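Local coordinates for arabinogalactan endo-1,4-beta-galactosidase (Ignisphaera aggregans, PDB 7OSK), which probably cuts internal beta-1,4 linkages between galactose units of galactan and arabinogalactan through its catalytic domain of glycoside hydrolase family 53, at residues L161-A164 with V165-W168; Q208-G211 with L212-A216. One frame throughout, in Å; residues are numbered along the deposited sequence.

Contact 1: residues L161-A164 with V165-W168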
# COMPACT_ATOMS: atom_id res chain seq x y z
N LEU A 161 -18.31 18.73 -4.24
CA LEU A 161 -17.28 17.70 -4.16
C LEU A 161 -16.81 17.52 -2.71
O LEU A 161 -16.56 16.40 -2.27
CB LEU A 161 -16.09 18.06 -5.06
CG LEU A 161 -14.96 17.03 -5.16
CD1 LEU A 161 -15.47 15.70 -5.68
CD2 LEU A 161 -13.84 17.57 -6.05
N VAL A 162 -16.70 18.63 -1.98
CA VAL A 162 -16.34 18.58 -0.57
C VAL A 162 -17.39 17.78 0.19
O VAL A 162 -17.07 16.99 1.08
CB VAL A 162 -16.22 19.99 0.05
CG1 VAL A 162 -15.93 19.90 1.54
CG2 VAL A 162 -15.12 20.79 -0.65
N GLU A 163 -18.66 18.01 -0.16
CA GLU A 163 -19.76 17.29 0.46
C GLU A 163 -19.72 15.81 0.08
O GLU A 163 -20.22 14.96 0.80
CB GLU A 163 -21.10 17.90 0.04
CG GLU A 163 -22.26 17.54 0.96
CD GLU A 163 -22.18 18.24 2.31
OE1 GLU A 163 -22.41 19.47 2.35
OE2 GLU A 163 -21.90 17.56 3.32
N ALA A 164 -19.11 15.52 -1.07
CA ALA A 164 -19.04 14.15 -1.58
C ALA A 164 -17.96 13.34 -0.87
O ALA A 164 -18.22 12.21 -0.44
CB ALA A 164 -18.78 14.16 -3.08
N VAL A 165 -16.76 13.90 -0.75
CA VAL A 165 -15.66 13.19 -0.09
C VAL A 165 -15.99 12.93 1.37
O VAL A 165 -15.63 11.88 1.91
CB VAL A 165 -14.33 13.97 -0.18
CG1 VAL A 165 -13.81 13.95 -1.61
CG2 VAL A 165 -14.49 15.40 0.32
N TYR A 166 -16.68 13.86 2.01
CA TYR A 166 -17.04 13.70 3.41
C TYR A 166 -18.08 12.60 3.58
O TYR A 166 -17.87 11.66 4.34
CB TYR A 166 -17.57 15.01 4.00
CG TYR A 166 -18.10 14.84 5.41
CD1 TYR A 166 -17.24 14.86 6.50
CD2 TYR A 166 -19.46 14.64 5.65
CE1 TYR A 166 -17.72 14.69 7.79
CE2 TYR A 166 -19.94 14.47 6.93
CZ TYR A 166 -19.07 14.50 8.00
OH TYR A 166 -19.55 14.34 9.28
N ASN A 167 -19.19 12.74 2.88
CA ASN A 167 -20.31 11.82 3.03
C ASN A 167 -19.97 10.40 2.59
O ASN A 167 -20.48 9.43 3.15
CB ASN A 167 -21.52 12.32 2.24
CG ASN A 167 -22.76 11.50 2.50
OD1 ASN A 167 -23.10 10.59 1.74
ND2 ASN A 167 -23.45 11.81 3.60
N TRP A 168 -19.11 10.27 1.58
CA TRP A 168 -18.71 8.96 1.10
C TRP A 168 -17.74 8.31 2.08
O TRP A 168 -17.88 7.13 2.40
CB TRP A 168 -18.06 9.05 -0.29
CG TRP A 168 -17.71 7.71 -0.84
CD1 TRP A 168 -18.52 6.88 -1.56
CD2 TRP A 168 -16.45 7.03 -0.72
NE1 TRP A 168 -17.85 5.73 -1.89
CE2 TRP A 168 -16.58 5.80 -1.39
CE3 TRP A 168 -15.23 7.35 -0.12
CZ2 TRP A 168 -15.53 4.88 -1.47
CZ3 TRP A 168 -14.19 6.44 -0.19
CH2 TRP A 168 -14.35 5.22 -0.86
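Helix 158-178, one of the outer helices of a TIM barrel, supplies this local contact, in which Leu161-Ala164 meet the next turn, Val165-Trp168, at the i to i+4 spacing of an alpha-helix. The backbone bonds of the helix run from Val165 N to Leu161 O (2.9 Å, N-H...O angle 164°), from Tyr166 N to Val162 O, from Asn167 N to Glu163 O and from Trp168 N to Ala164 O. Over this frame the side chain of Val165 lies against the carbonyls of the preceding turn. CG1 of Val165 is anti to the carbonyl carbon (chi1 -70°), which puts CG1 3.7 Å and CG2 3.5 Å from Leu161 O, so that both methyls border the same oxygen. Tyr166 touches the earlier turn through its base, CB lying 3.6 Å from Val162 O. With CG anti to the backbone N (chi1 173°), the ring then swings off the helix, and its hydroxyl is hydrogen-bonded to Asp222 of helix 206-223. Glu163 only skirts that ring, its OE2 coming obliquely to 4.5 Å from Tyr166 CD2. Trp168 likewise leaves the turn, its indole meeting Phe135 with the two ring planes steeply inclined. Leu161 and Val165 are buried against Trp153 and helix 206-223 while Glu163 and Asn167 are exposed, the amphipathic pattern of a helix on the outside of a beta/alpha barrel.

Contact 2: residues Q208-G211 with L212-A216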
# COMPACT_ATOMS: atom_id res chain seq x y z
N GLN A 208 -7.99 24.48 -2.51
CA GLN A 208 -9.05 23.51 -2.74
C GLN A 208 -8.58 22.11 -2.39
O GLN A 208 -9.34 21.29 -1.86
CB GLN A 208 -9.52 23.57 -4.19
CG GLN A 208 -10.19 24.88 -4.55
CD GLN A 208 -10.87 24.84 -5.90
OE1 GLN A 208 -10.52 24.04 -6.77
NE2 GLN A 208 -11.87 25.70 -6.09
N PHE A 209 -7.31 21.84 -2.69
CA PHE A 209 -6.66 20.58 -2.35
C PHE A 209 -6.76 20.31 -0.85
O PHE A 209 -7.09 19.21 -0.43
CB PHE A 209 -5.20 20.61 -2.82
CG PHE A 209 -4.38 19.43 -2.39
CD1 PHE A 209 -4.94 18.17 -2.26
CD2 PHE A 209 -3.03 19.59 -2.11
CE1 PHE A 209 -4.16 17.09 -1.86
CE2 PHE A 209 -2.25 18.51 -1.72
CZ PHE A 209 -2.82 17.26 -1.59
N VAL A 210 -6.49 21.34 -0.04
CA VAL A 210 -6.52 21.20 1.41
C VAL A 210 -7.95 21.07 1.94
O VAL A 210 -8.19 20.40 2.94
CB VAL A 210 -5.83 22.40 2.10
CG1 VAL A 210 -6.08 22.38 3.61
CG2 VAL A 210 -4.35 22.38 1.81
N GLY A 211 -8.88 21.73 1.27
CA GLY A 211 -10.28 21.64 1.64
C GLY A 211 -10.79 20.22 1.49
O GLY A 211 -11.49 19.71 2.37
N LEU A 212 -10.45 19.58 0.38
CA LEU A 212 -10.85 18.20 0.12
C LEU A 212 -10.12 17.24 1.04
O LEU A 212 -10.70 16.25 1.51
CB LEU A 212 -10.60 17.83 -1.34
CG LEU A 212 -11.48 18.54 -2.37
CD1 LEU A 212 -11.02 18.23 -3.79
CD2 LEU A 212 -12.94 18.16 -2.19
N LEU A 213 -8.85 17.52 1.30
CA LEU A 213 -8.05 16.67 2.18
C LEU A 213 -8.61 16.73 3.60
O LEU A 213 -8.76 15.71 4.26
CB LEU A 213 -6.59 17.11 2.15
CG LEU A 213 -5.51 16.01 2.21
CD1 LEU A 213 -5.69 14.98 1.11
CD2 LEU A 213 -4.13 16.65 2.12
N LYS A 214 -8.92 17.94 4.06
CA LYS A 214 -9.51 18.13 5.38
C LYS A 214 -10.89 17.50 5.49
O LYS A 214 -11.24 16.93 6.52
CB LYS A 214 -9.61 19.63 5.71
CG LYS A 214 -8.29 20.27 6.12
CD LYS A 214 -8.49 21.74 6.46
CE LYS A 214 -7.21 22.37 6.99
NZ LYS A 214 -7.38 23.82 7.27
N ALA A 215 -11.67 17.60 4.42
CA ALA A 215 -13.03 17.08 4.39
C ALA A 215 -13.07 15.58 4.64
O ALA A 215 -13.91 15.08 5.39
CB ALA A 215 -13.69 17.40 3.06
N ALA A 216 -12.16 14.86 4.00
CA ALA A 216 -12.05 13.42 4.20
C ALA A 216 -11.65 13.12 5.64
O ALA A 216 -12.22 12.23 6.27
CB ALA A 216 -11.04 12.83 3.25
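With CG1 of Val210 set anti to its backbone N (chi1 170°) and CG of Lys214 anti to its carbonyl carbon (chi1 -77°), the two side chains run alongside each other in the same direction. Lys214 is extended beyond CG, and its aliphatic stem lies along the valine branch: CE of Lys214 is 3.6 Å and CD 3.8 Å from Val210 CG1. The ammonium end travels on to a hydrogen bond with the carbonyl of Ser251, and an alanine in place of Lys214 would probably leave that carbonyl without its mate and one flank of Val210 uncovered. In the backbone, Lys214 N donates to Val210 O at 2.8 Å, one of the i to i+4 bonds of helix 206-223, which connects strand 185-188 to strand 228-234 in a beta-alpha-beta unit of the barrel. On another flank Phe209 and Leu213 also lie side by side. Leu213 CD1 reaches the ring obliquely, 4.0 Å from Phe209 CE1, and Leu213 CD2 is 4.0 Å from Phe209 CZ; the pair also touches helix 238-250, Phe209 on Phe244 and Leu213 on Leu248. Gly211, without a side chain, takes part through its backbone, its O accepting from Ala215 N (2.9 Å), while Leu212 N is bonded to Gln208 O at 3.0 Å.

In the fold
Contacts 1 and 2 lie on helices 158-178 and 206-223, which follow strands 130-135 and 185-188 and sit next to each other around the barrel, so that two stretches held internally by their own turns also pack together. Their centres are about 10 Å apart. Ala215 is one of the meeting points, its CB lying 3.5 Å from Val165 CG2 and 3.7 Å from Val162 CG1, and its small side chain probably allows both valines to approach helix 206-223. Beside it, Leu161 CD2 reaches Leu212 CD1 at 3.7 Å. Both contacts lie away from the calcium site of Asp301, Asp303, His305, Asn307, Asn370 and Glu373, and belong to the outer helical layer.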